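Local coordinates for protein paenibacillus xanthan lyase (Paenibacillus, PDB 6F2P) that probably removes the terminal mannosyl residues of xanthan side chains by beta-elimination, as a calcium-binding, multidomain lyase of polysaccharide lyase family 8, at residues A[79-84]-A[139-144]; A[442-447]-A[504-509]; A[710-715]-A[729-734]; A[836-841]-A[863-868]; A[972-977]-A[993-998]. One frame throughout, in Å; residues are numbered along the deposited sequence.

Interaction 1 (A[79-84]-A[139-144]); sequences DMALAY and ALMYTE
A81 and L140 have the nearest CA atoms between 79-84, on helix 68-85, and 139-144, near the end of helix 123-141; the tight part of the contact gathers round them. L140 CD1 rests on the backbone at L82, 3.7 Å from L82 N, and also touches A81 CB at 4.0 Å. The same A81 CB meets M141 CG at 3.9 Å, so a single methyl is held between two side chains. The bend at chi2 (-69°) brings M141 SD to 3.5 Å from Y84 CD2, and chi3 turns CE toward Y84 CD2 and CE2. This is a Met-aromatic contact, oblique to the ring, with SD 4.5 Å from the centroid. Beyond it the packing loosens toward the partly exposed E144. E144 CG lies near the plane of the Y84 ring at its edge, while the carboxylate stands nearly perpendicular to the ring, with E144 CD 3.5 Å from Y84 OH; E144 OE1 pairs instead with K98. A leucine in place of Y84 would probably leave M141 SD without its aromatic partner and open a gap beside E144. Such helix-on-helix packing is characteristic of the mainly helical N-terminal domain of family 8 lyases, an alpha/alpha toroid.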
# COMPACT_ATOMS: atom_id res chain seq x y z
N ASP A 79 -2.13 -42.34 12.64
CA ASP A 79 -2.40 -42.15 14.06
C ASP A 79 -2.02 -43.39 14.85
O ASP A 79 -1.43 -43.28 15.92
CB ASP A 79 -3.87 -41.80 14.32
CG ASP A 79 -4.23 -40.39 13.88
OD1 ASP A 79 -3.31 -39.56 13.74
OD2 ASP A 79 -5.43 -40.10 13.69
N MET A 80 -2.34 -44.56 14.30
CA MET A 80 -2.03 -45.84 14.93
C MET A 80 -0.52 -46.04 14.98
O MET A 80 0.04 -46.39 16.03
CB MET A 80 -2.72 -46.98 14.17
CG MET A 80 -4.23 -46.91 14.19
SD MET A 80 -5.05 -47.96 12.96
CE MET A 80 -4.59 -49.59 13.53
N ALA A 81 0.12 -45.83 13.84
CA ALA A 81 1.58 -45.89 13.75
C ALA A 81 2.25 -44.95 14.77
O ALA A 81 3.28 -45.29 15.35
CB ALA A 81 2.03 -45.56 12.33
N LEU A 82 1.64 -43.79 14.99
CA LEU A 82 2.18 -42.82 15.92
C LEU A 82 2.21 -43.38 17.34
O LEU A 82 3.25 -43.34 18.01
CB LEU A 82 1.38 -41.51 15.89
CG LEU A 82 1.94 -40.34 16.72
CD1 LEU A 82 3.37 -39.98 16.33
CD2 LEU A 82 1.05 -39.11 16.61
N ALA A 83 1.08 -43.89 17.81
CA ALA A 83 1.03 -44.48 19.15
C ALA A 83 1.97 -45.67 19.22
O ALA A 83 2.65 -45.89 20.23
CB ALA A 83 -0.38 -44.88 19.53
N TYR A 84 2.00 -46.45 18.14
CA TYR A 84 2.87 -47.61 18.08
C TYR A 84 4.32 -47.25 18.40
O TYR A 84 5.03 -48.04 19.03
CB TYR A 84 2.80 -48.27 16.71
CG TYR A 84 3.77 -49.42 16.59
CD1 TYR A 84 3.53 -50.62 17.25
CD2 TYR A 84 4.93 -49.31 15.83
CE1 TYR A 84 4.42 -51.68 17.16
CE2 TYR A 84 5.82 -50.36 15.74
CZ TYR A 84 5.56 -51.54 16.41
OH TYR A 84 6.43 -52.59 16.32
N ALA A 139 7.84 -43.51 7.64
CA ALA A 139 8.93 -42.98 8.45
C ALA A 139 8.94 -43.64 9.82
O ALA A 139 9.99 -44.08 10.31
CB ALA A 139 8.82 -41.46 8.56
N LEU A 140 7.77 -43.72 10.44
CA LEU A 140 7.65 -44.31 11.77
C LEU A 140 7.91 -45.81 11.76
O LEU A 140 8.53 -46.34 12.68
CB LEU A 140 6.25 -44.03 12.33
CG LEU A 140 5.86 -42.57 12.51
CD1 LEU A 140 4.41 -42.46 12.92
CD2 LEU A 140 6.76 -41.89 13.54
N MET A 141 7.43 -46.49 10.73
CA MET A 141 7.36 -47.95 10.73
C MET A 141 8.52 -48.60 9.97
O MET A 141 8.57 -49.83 9.83
CB MET A 141 6.03 -48.39 10.11
CG MET A 141 4.80 -47.87 10.83
SD MET A 141 4.57 -48.61 12.45
CE MET A 141 4.48 -50.35 11.99
N TYR A 142 9.44 -47.77 9.50
CA TYR A 142 10.53 -48.18 8.61
C TYR A 142 11.25 -49.48 9.01
O TYR A 142 11.36 -50.41 8.21
CB TYR A 142 11.54 -47.04 8.52
CG TYR A 142 12.42 -47.09 7.30
CD1 TYR A 142 11.96 -46.59 6.09
CD2 TYR A 142 13.70 -47.61 7.35
CE1 TYR A 142 12.76 -46.62 4.95
CE2 TYR A 142 14.51 -47.65 6.22
CZ TYR A 142 14.03 -47.15 5.03
OH TYR A 142 14.83 -47.18 3.90
N THR A 143 11.73 -49.52 10.24
CA THR A 143 12.48 -50.67 10.73
C THR A 143 11.64 -51.95 10.86
O THR A 143 12.18 -53.05 11.03
CB THR A 143 13.10 -50.35 12.10
OG1 THR A 143 12.05 -50.02 13.02
CG2 THR A 143 14.04 -49.18 11.98
N GLU A 144 10.32 -51.80 10.80
CA GLU A 144 9.42 -52.93 10.93
C GLU A 144 8.95 -53.40 9.57
O GLU A 144 8.12 -54.31 9.47
CB GLU A 144 8.21 -52.55 11.78
CG GLU A 144 8.58 -51.98 13.14
CD GLU A 144 9.08 -53.04 14.08
OE1 GLU A 144 8.85 -54.25 13.83
OE2 GLU A 144 9.72 -52.67 15.09

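Interaction 2 (A[442-447]-A[504-509]); sequences QNTTQT and DGIATE
Q442 N donates to A507 O at 2.8 Å with an N-H...O angle of 158°, the donor lying almost in line with the carbonyl. The side chain of Q442 is extended beyond a CG that is placed opposite the backbone N (chi1 170°), and passes obliquely across the carboxylate of E509. Q442 CD is 3.2 Å from E509 OE1, yet the amide and carboxylate planes are turned 39° apart and the angle at NE2 is too poor for a hydrogen bond; E509 OE1 has its salt bridge with R434. Both segments belong to the super-sandwich domain, where E509 is backbone-bonded to V440 and strand 439-441 forms one margin of a five-stranded antiparallel sheet next to strand 508-516. A507 CB sits 3.5 Å from Q442 OE1, at the oxygen end of the amide. I506 contributes both its branches: CG2 lies 3.6 Å from Q442 O, and CD1 meets T444 CG2 tip to tip at 3.8 Å. T444 keeps its hydroxyl for the carbonyl of L441. A water links the segments, accepting from N443 N at 2.9 Å and donating to E509 OE2 at 3.0 Å.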
# COMPACT_ATOMS: atom_id res chain seq x y z
N GLN A 442 -27.37 -0.39 6.21
CA GLN A 442 -27.85 -1.19 7.33
C GLN A 442 -28.43 -2.53 6.91
O GLN A 442 -29.30 -2.60 6.02
CB GLN A 442 -28.89 -0.41 8.14
CG GLN A 442 -29.59 -1.26 9.17
CD GLN A 442 -30.51 -0.45 10.06
OE1 GLN A 442 -31.01 0.60 9.65
NE2 GLN A 442 -30.73 -0.92 11.28
N ASN A 443 -27.94 -3.59 7.56
CA ASN A 443 -28.42 -4.96 7.36
C ASN A 443 -28.41 -5.39 5.89
O ASN A 443 -29.40 -5.88 5.36
CB ASN A 443 -29.82 -5.11 7.95
CG ASN A 443 -30.24 -6.57 8.08
OD1 ASN A 443 -29.79 -7.28 8.97
ND2 ASN A 443 -31.13 -7.00 7.19
N THR A 444 -27.27 -5.20 5.24
CA THR A 444 -27.15 -5.54 3.83
C THR A 444 -25.95 -6.44 3.62
O THR A 444 -25.12 -6.62 4.52
CB THR A 444 -26.99 -4.28 2.95
OG1 THR A 444 -25.78 -3.60 3.29
CG2 THR A 444 -28.17 -3.35 3.15
N THR A 445 -25.86 -7.02 2.43
CA THR A 445 -24.74 -7.88 2.10
C THR A 445 -23.91 -7.21 1.02
O THR A 445 -24.27 -6.14 0.52
CB THR A 445 -25.21 -9.27 1.60
OG1 THR A 445 -25.93 -9.12 0.36
CG2 THR A 445 -26.09 -9.95 2.64
N GLN A 446 -22.81 -7.85 0.64
CA GLN A 446 -21.97 -7.32 -0.41
C GLN A 446 -21.36 -8.47 -1.18
O GLN A 446 -20.85 -9.43 -0.58
CB GLN A 446 -20.88 -6.40 0.16
CG GLN A 446 -19.92 -5.88 -0.91
CD GLN A 446 -18.80 -5.00 -0.37
OE1 GLN A 446 -18.17 -4.25 -1.13
NE2 GLN A 446 -18.54 -5.08 0.93
N THR A 447 -21.43 -8.37 -2.50
CA THR A 447 -20.82 -9.33 -3.40
C THR A 447 -19.38 -9.66 -3.00
O THR A 447 -18.55 -8.75 -2.80
CB THR A 447 -20.86 -8.79 -4.83
OG1 THR A 447 -22.22 -8.57 -5.20
CG2 THR A 447 -20.20 -9.75 -5.81
N ASP A 504 -29.12 4.44 -2.16
CA ASP A 504 -29.59 3.05 -2.09
C ASP A 504 -30.89 2.90 -1.31
O ASP A 504 -31.42 1.80 -1.18
CB ASP A 504 -28.52 2.14 -1.46
CG ASP A 504 -27.19 2.19 -2.19
OD1 ASP A 504 -27.11 1.66 -3.31
OD2 ASP A 504 -26.22 2.75 -1.63
N GLY A 505 -31.40 4.01 -0.78
CA GLY A 505 -32.65 3.98 -0.04
C GLY A 505 -32.62 3.20 1.27
O GLY A 505 -33.66 2.75 1.76
N ILE A 506 -31.43 3.04 1.84
CA ILE A 506 -31.30 2.33 3.10
C ILE A 506 -30.48 3.14 4.09
O ILE A 506 -29.47 3.73 3.73
CB ILE A 506 -30.63 0.96 2.89
CG1 ILE A 506 -31.48 0.09 1.97
CG2 ILE A 506 -30.40 0.25 4.21
CD1 ILE A 506 -30.73 -1.07 1.42
N ALA A 507 -30.94 3.16 5.34
CA ALA A 507 -30.23 3.84 6.42
C ALA A 507 -28.75 3.43 6.44
O ALA A 507 -28.41 2.25 6.43
CB ALA A 507 -30.87 3.52 7.76
N THR A 508 -27.88 4.43 6.46
CA THR A 508 -26.45 4.20 6.39
C THR A 508 -25.82 4.32 7.78
O THR A 508 -26.15 5.21 8.56
CB THR A 508 -25.81 5.18 5.39
OG1 THR A 508 -26.44 5.01 4.11
CG2 THR A 508 -24.31 4.94 5.24
N GLU A 509 -24.91 3.40 8.10
CA GLU A 509 -24.36 3.33 9.45
C GLU A 509 -22.83 3.29 9.45
O GLU A 509 -22.21 2.77 8.53
CB GLU A 509 -24.89 2.09 10.18
CG GLU A 509 -26.39 2.03 10.30
CD GLU A 509 -26.87 0.76 10.99
OE1 GLU A 509 -28.00 0.78 11.53
OE2 GLU A 509 -26.13 -0.24 11.00
O HOH W 1 -26.02 -2.96 9.63

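Interaction 3 (A[710-715]-A[729-734]); sequences KSATGL and PTMKFK
The contact between K710-A712 and P729-M731 is led by backbone atoms and sits at an end of a two-sheet beta sandwich, where one chain segment crosses from sheet to sheet. Its centre is K710 O. M731 N donates to it at 2.9 Å, from a direction tilted 24° out of the carbonyl plane and with a bent N-H...O angle of 136°. T730 CA reaches the same oxygen in a CA-H...O contact of 3.3 Å. The neighbouring carbonyl, P729 O, faces S711: it lies 3.2 Å from S711 CA, but the angle at S711 N is too poor for a hydrogen bond. P729 itself follows a cis peptide bond, in the loop that leads into strand 731-736. That strand is the antiparallel neighbour of strand 703-708 in a five-stranded sheet, and M731 also shares a backbone bond with V708. Strand 714-718, by contrast, forms an outer edge of the seven-stranded sheet beside strand 744-750, so residues 710-713 are the bridge between the two layers. Among the side chains, M731 touches both K710 and A712. Its CG stands opposite the carbonyl carbon (chi1 -79°), which lays CG 3.6 Å from A712 CB; the extended chi2 then puts SD 3.8 Å from the same methyl. A bend at chi3 carries CE back to K710 CB, 3.6 Å away. M731 and A712 both continue onto F749 of strand 744-750, which places the buried methyl and thioether between the layers. T730 CG2 also approaches K710 N at 3.9 Å.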
# COMPACT_ATOMS: atom_id res chain seq x y z
N LYS A 710 6.25 27.08 6.28
CA LYS A 710 7.18 27.41 7.36
C LYS A 710 8.59 27.51 6.82
O LYS A 710 8.97 26.81 5.88
CB LYS A 710 7.13 26.38 8.48
CG LYS A 710 7.77 26.87 9.74
CD LYS A 710 7.90 25.79 10.79
CE LYS A 710 7.51 26.34 12.15
NZ LYS A 710 6.04 26.61 12.22
N SER A 711 9.38 28.39 7.43
CA SER A 711 10.74 28.65 6.98
C SER A 711 11.70 27.61 7.53
O SER A 711 11.67 27.30 8.72
CB SER A 711 11.17 30.05 7.44
OG SER A 711 12.46 30.36 6.96
N ALA A 712 12.54 27.07 6.66
CA ALA A 712 13.62 26.19 7.09
C ALA A 712 14.98 26.79 6.72
O ALA A 712 15.07 27.64 5.84
CB ALA A 712 13.47 24.81 6.48
N THR A 713 16.02 26.33 7.40
CA THR A 713 17.35 26.88 7.21
C THR A 713 18.15 26.04 6.22
O THR A 713 19.06 26.54 5.56
CB THR A 713 18.11 26.94 8.54
OG1 THR A 713 18.26 25.61 9.05
CG2 THR A 713 17.35 27.78 9.53
N GLY A 714 17.80 24.77 6.11
CA GLY A 714 18.46 23.91 5.15
C GLY A 714 17.99 22.48 5.25
O GLY A 714 16.91 22.20 5.76
N LEU A 715 18.82 21.56 4.76
CA LEU A 715 18.45 20.16 4.71
C LEU A 715 19.20 19.34 5.74
O LEU A 715 20.37 19.59 6.03
CB LEU A 715 18.73 19.62 3.31
CG LEU A 715 18.26 18.19 3.05
CD1 LEU A 715 16.75 18.11 3.24
CD2 LEU A 715 18.67 17.73 1.67
N PRO A 729 11.27 31.54 2.11
CA PRO A 729 10.55 31.68 3.38
C PRO A 729 9.65 30.48 3.71
O PRO A 729 9.18 30.37 4.85
CB PRO A 729 9.70 32.93 3.16
CG PRO A 729 9.39 32.88 1.70
CD PRO A 729 10.64 32.33 1.04
N THR A 730 9.40 29.60 2.74
CA THR A 730 8.64 28.38 3.01
C THR A 730 9.29 27.14 2.40
O THR A 730 9.94 27.22 1.35
CB THR A 730 7.18 28.49 2.50
OG1 THR A 730 7.17 28.81 1.11
CG2 THR A 730 6.43 29.56 3.25
N MET A 731 9.11 26.00 3.06
CA MET A 731 9.62 24.73 2.55
C MET A 731 8.88 24.30 1.29
O MET A 731 7.65 24.32 1.25
CB MET A 731 9.53 23.63 3.61
CG MET A 731 10.64 23.69 4.64
SD MET A 731 10.29 22.73 6.12
CE MET A 731 9.37 23.90 7.12
N LYS A 732 9.62 23.93 0.26
CA LYS A 732 9.03 23.44 -0.98
C LYS A 732 9.81 22.25 -1.49
O LYS A 732 11.03 22.29 -1.55
CB LYS A 732 9.01 24.54 -2.05
CG LYS A 732 8.02 25.66 -1.78
CD LYS A 732 7.89 26.61 -2.97
CE LYS A 732 6.74 27.59 -2.76
NZ LYS A 732 6.59 28.60 -3.85
N PHE A 733 9.10 21.18 -1.85
CA PHE A 733 9.75 20.05 -2.50
C PHE A 733 8.80 19.28 -3.39
O PHE A 733 7.61 19.59 -3.43
CB PHE A 733 10.41 19.11 -1.47
CG PHE A 733 9.44 18.43 -0.55
CD1 PHE A 733 8.95 19.08 0.58
CD2 PHE A 733 9.05 17.11 -0.78
CE1 PHE A 733 8.06 18.44 1.45
CE2 PHE A 733 8.16 16.46 0.09
CZ PHE A 733 7.67 17.13 1.20
N LYS A 734 9.32 18.29 -4.12
CA LYS A 734 8.49 17.40 -4.92
C LYS A 734 8.98 15.97 -4.74
O LYS A 734 10.13 15.75 -4.38
CB LYS A 734 8.50 17.78 -6.40
CG LYS A 734 9.85 17.65 -7.07
CD LYS A 734 9.86 18.20 -8.49
CE LYS A 734 11.25 18.08 -9.10
NZ LYS A 734 11.35 18.66 -10.46

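Interaction 4 (A[836-841]-A[863-868]); sequences LSINGT and GSYSFT
In Y865, CG is placed opposite the backbone N (chi1 -170°) and chi2 is 90°, while I838 sets CG1 beside its own N (chi1 -64°); together these torsions lay both branches of I838 against the tyrosine ring. I838 CG2 stands over one face, 3.8 Å from the centroid of the Y865 ring and displaced toward its rim, a CH-pi contact. I838 CD1 reaches the root of the same ring, 3.6 Å from Y865 CG, and also meets F867 CZ at 3.8 Å, obliquely to the phenylalanine ring. Y865 CD2 in turn lies over the centre of the F867 ring, so the isoleucine packs against two aromatics that already touch. Toward the hydroxyl end, N839 CB is 3.8 Å from Y865 OH, and T841 CB comes up at the ring edge, 4.1 Å from Y865 CE1. These two belong to a type I' turn closed by backbone bonds between I838 and T841; N839 OD1 is bonded to the backbone N of L874. The turn joins strands 832-838 and 841-848 into a beta hairpin of a five-stranded sheet. Strand 857-867 belongs to the opposing sheet, and V821, V843 and F875 close round I838 between the two.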
# COMPACT_ATOMS: atom_id res chain seq x y z
N LEU A 836 -2.20 16.16 -30.38
CA LEU A 836 -1.73 16.31 -29.01
C LEU A 836 -2.82 16.89 -28.12
O LEU A 836 -3.53 17.83 -28.50
CB LEU A 836 -0.51 17.21 -28.96
CG LEU A 836 -0.04 17.62 -27.56
CD1 LEU A 836 0.64 16.46 -26.85
CD2 LEU A 836 0.88 18.82 -27.64
N SER A 837 -2.97 16.32 -26.93
CA SER A 837 -3.82 16.90 -25.90
C SER A 837 -3.03 16.97 -24.61
O SER A 837 -2.12 16.18 -24.39
CB SER A 837 -5.10 16.08 -25.70
OG SER A 837 -4.83 14.78 -25.20
N ILE A 838 -3.36 17.94 -23.77
CA ILE A 838 -2.74 18.04 -22.46
C ILE A 838 -3.86 18.12 -21.45
O ILE A 838 -4.74 18.97 -21.56
CB ILE A 838 -1.85 19.29 -22.33
CG1 ILE A 838 -0.67 19.21 -23.30
CG2 ILE A 838 -1.33 19.44 -20.91
CD1 ILE A 838 0.11 20.49 -23.42
N ASN A 839 -3.83 17.22 -20.47
CA ASN A 839 -4.84 17.20 -19.42
C ASN A 839 -6.29 17.17 -19.93
O ASN A 839 -7.19 17.70 -19.29
CB ASN A 839 -4.64 18.38 -18.46
CG ASN A 839 -3.52 18.14 -17.48
OD1 ASN A 839 -2.61 17.34 -17.73
ND2 ASN A 839 -3.58 18.81 -16.34
N GLY A 840 -6.49 16.55 -21.09
CA GLY A 840 -7.82 16.40 -21.65
C GLY A 840 -8.22 17.48 -22.64
O GLY A 840 -9.30 17.42 -23.23
N THR A 841 -7.35 18.46 -22.82
CA THR A 841 -7.58 19.56 -23.75
C THR A 841 -6.68 19.38 -24.97
O THR A 841 -5.46 19.32 -24.83
CB THR A 841 -7.21 20.91 -23.09
OG1 THR A 841 -7.96 21.09 -21.88
CG2 THR A 841 -7.45 22.08 -24.04
N GLY A 863 1.47 23.27 -30.77
CA GLY A 863 0.64 24.38 -30.38
C GLY A 863 0.98 24.89 -28.99
O GLY A 863 1.92 24.42 -28.36
N SER A 864 0.19 25.84 -28.51
CA SER A 864 0.48 26.51 -27.25
C SER A 864 -0.48 26.08 -26.13
O SER A 864 -1.64 25.75 -26.38
CB SER A 864 0.44 28.01 -27.45
OG SER A 864 0.90 28.69 -26.30
N TYR A 865 0.02 26.10 -24.89
CA TYR A 865 -0.75 25.68 -23.73
C TYR A 865 -0.31 26.43 -22.49
O TYR A 865 0.88 26.72 -22.30
CB TYR A 865 -0.58 24.18 -23.49
CG TYR A 865 -1.51 23.59 -22.45
CD1 TYR A 865 -2.75 23.08 -22.82
CD2 TYR A 865 -1.15 23.52 -21.11
CE1 TYR A 865 -3.61 22.53 -21.88
CE2 TYR A 865 -2.00 22.97 -20.17
CZ TYR A 865 -3.23 22.48 -20.56
OH TYR A 865 -4.09 21.92 -19.63
N SER A 866 -1.27 26.75 -21.63
CA SER A 866 -0.96 27.50 -20.42
C SER A 866 -0.90 26.59 -19.19
O SER A 866 -1.91 26.00 -18.79
CB SER A 866 -1.95 28.63 -20.22
OG SER A 866 -1.56 29.44 -19.12
N PHE A 867 0.29 26.49 -18.60
CA PHE A 867 0.50 25.69 -17.40
C PHE A 867 0.52 26.63 -16.22
O PHE A 867 1.53 27.29 -15.96
CB PHE A 867 1.81 24.92 -17.50
CG PHE A 867 1.96 24.11 -18.76
CD1 PHE A 867 2.37 24.71 -19.95
CD2 PHE A 867 1.68 22.75 -18.76
CE1 PHE A 867 2.50 23.97 -21.12
CE2 PHE A 867 1.81 22.00 -19.93
CZ PHE A 867 2.23 22.61 -21.10
N THR A 868 -0.60 26.68 -15.50
CA THR A 868 -0.83 27.69 -14.47
C THR A 868 0.01 27.43 -13.23
O THR A 868 0.46 28.35 -12.56
CB THR A 868 -2.31 27.73 -14.06
OG1 THR A 868 -2.69 26.46 -13.50
CG2 THR A 868 -3.20 28.02 -15.27

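Interaction 5 (A[972-977]-A[993-998]); sequences TNRATN and VNQQGN
A975 O takes the one backbone hydrogen bond between the segments, from Q995 N at 3.1 Å; the donor lies in the carbonyl plane, although the N-H...O angle is only 139°. N994 OD1 is a second polar focus. It accepts a weak bond from Q996 N at 3.4 Å, consistent with an Asx turn internal to 993-998, and it sits 3.2 Å from T976 CA, with the T976 and N994 side chains lying alongside one another. The T976 hydroxyl is bonded to N1026, leaving its CG2 to face Q996, whose CG lies 3.7 Å away. R974 runs past the Q995 carbonyl, its CG 3.2 Å from Q995 O, then bends at chi2 (70°) so that the guanidinium leads off to weak bonds with N973 OD1 and A969 O. Q996 CB packs 3.8 Å from R974 CB. A glycine in place of Q996 would remove these methylenes and would probably leave T976 CG2 and R974 CB without their cover, opening a gap between the loops. Q995 NE2 is hydrogen-bonded to V1030 O. Two irregular loops of the Golvesin C-terminal domain are thus joined by one bent backbone bond and aliphatic parts of polar side chains rather than by paired charges.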
# COMPACT_ATOMS: atom_id res chain seq x y z
N THR A 972 2.91 68.12 -34.84
CA THR A 972 3.75 69.03 -35.63
C THR A 972 4.53 69.93 -34.69
O THR A 972 5.62 70.41 -35.02
CB THR A 972 2.92 69.91 -36.60
OG1 THR A 972 1.68 70.27 -35.98
CG2 THR A 972 2.64 69.17 -37.90
N ASN A 973 3.98 70.14 -33.50
CA ASN A 973 4.66 70.93 -32.48
C ASN A 973 5.62 70.07 -31.67
O ASN A 973 6.13 70.50 -30.64
CB ASN A 973 3.63 71.56 -31.55
CG ASN A 973 2.68 70.53 -30.97
OD1 ASN A 973 2.99 69.87 -29.99
ND2 ASN A 973 1.51 70.39 -31.59
N ARG A 974 5.87 68.85 -32.14
CA ARG A 974 6.79 67.94 -31.46
C ARG A 974 8.25 68.21 -31.82
O ARG A 974 8.56 68.68 -32.92
CB ARG A 974 6.45 66.49 -31.79
CG ARG A 974 5.60 65.79 -30.75
CD ARG A 974 4.19 66.35 -30.74
NE ARG A 974 3.31 65.56 -29.88
CZ ARG A 974 2.09 65.95 -29.51
NH1 ARG A 974 1.61 67.11 -29.93
NH2 ARG A 974 1.36 65.17 -28.73
N ALA A 975 9.14 67.90 -30.88
CA ALA A 975 10.57 67.90 -31.15
C ALA A 975 10.93 66.82 -32.17
O ALA A 975 10.31 65.75 -32.21
CB ALA A 975 11.35 67.70 -29.86
N THR A 976 11.93 67.11 -33.00
CA THR A 976 12.36 66.18 -34.04
C THR A 976 13.61 65.41 -33.61
O THR A 976 14.04 64.48 -34.29
CB THR A 976 12.67 66.92 -35.37
OG1 THR A 976 13.70 67.89 -35.15
CG2 THR A 976 11.43 67.63 -35.87
N ASN A 977 14.17 65.82 -32.48
CA ASN A 977 15.45 65.29 -32.02
C ASN A 977 15.41 64.87 -30.56
O ASN A 977 16.28 65.23 -29.78
CB ASN A 977 16.56 66.33 -32.25
CG ASN A 977 16.28 67.65 -31.55
OD1 ASN A 977 15.13 68.00 -31.29
ND2 ASN A 977 17.34 68.39 -31.24
N VAL A 993 14.90 60.37 -31.58
CA VAL A 993 13.65 60.02 -32.26
C VAL A 993 12.89 61.28 -32.72
O VAL A 993 12.87 62.30 -32.02
CB VAL A 993 12.75 59.09 -31.41
CG1 VAL A 993 13.39 57.73 -31.25
CG2 VAL A 993 12.46 59.70 -30.05
N ASN A 994 12.27 61.20 -33.89
CA ASN A 994 11.49 62.30 -34.44
C ASN A 994 10.00 62.16 -34.12
O ASN A 994 9.27 61.46 -34.83
CB ASN A 994 11.71 62.39 -35.95
CG ASN A 994 10.98 63.56 -36.57
OD1 ASN A 994 10.45 64.42 -35.87
ND2 ASN A 994 10.94 63.60 -37.90
N GLN A 995 9.57 62.83 -33.06
CA GLN A 995 8.23 62.65 -32.51
C GLN A 995 7.12 63.42 -33.21
O GLN A 995 5.97 63.38 -32.77
CB GLN A 995 8.22 62.97 -31.01
CG GLN A 995 8.75 61.85 -30.15
CD GLN A 995 8.67 62.17 -28.68
OE1 GLN A 995 8.36 63.29 -28.29
NE2 GLN A 995 8.95 61.18 -27.84
N GLN A 996 7.44 64.13 -34.28
CA GLN A 996 6.37 64.72 -35.09
C GLN A 996 6.04 63.78 -36.25
O GLN A 996 5.83 64.21 -37.38
CB GLN A 996 6.72 66.14 -35.56
CG GLN A 996 7.99 66.26 -36.37
CD GLN A 996 8.21 67.66 -36.90
OE1 GLN A 996 8.17 68.64 -36.15
NE2 GLN A 996 8.42 67.77 -38.21
N GLY A 997 5.99 62.49 -35.94
CA GLY A 997 5.74 61.45 -36.92
C GLY A 997 5.78 60.08 -36.27
O GLY A 997 6.30 59.92 -35.17
N ASN A 998 5.21 59.09 -36.96
CA ASN A 998 5.15 57.71 -36.47
C ASN A 998 4.55 57.57 -35.07
O ASN A 998 5.06 56.82 -34.23
CB ASN A 998 6.54 57.06 -36.52
CG ASN A 998 7.14 57.08 -37.91
OD1 ASN A 998 8.25 57.59 -38.11
ND2 ASN A 998 6.41 56.54 -38.88

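How the interactions relate
The five contacts follow one another along the chain, each closing before the next opens, and none touches another. Interaction 1 lies in the helical N-terminal domain, about 56 Å centre to centre from interaction 2 in the super-sandwich domain. Interactions 2 to 5 belong to successive beta-rich regions: interaction 3 spans the two sheets of a sandwich, interaction 4 joins the sheets of the next, and interaction 5 ties loops of the Golvesin C-terminal domain. Interactions 3 and 4 approach most closely, about 11 Å between nearest atoms, whereas the centres of 1 and 5 are about 121 Å apart. The protein is therefore a long, modular chain in which each contact lies within its own domain or region.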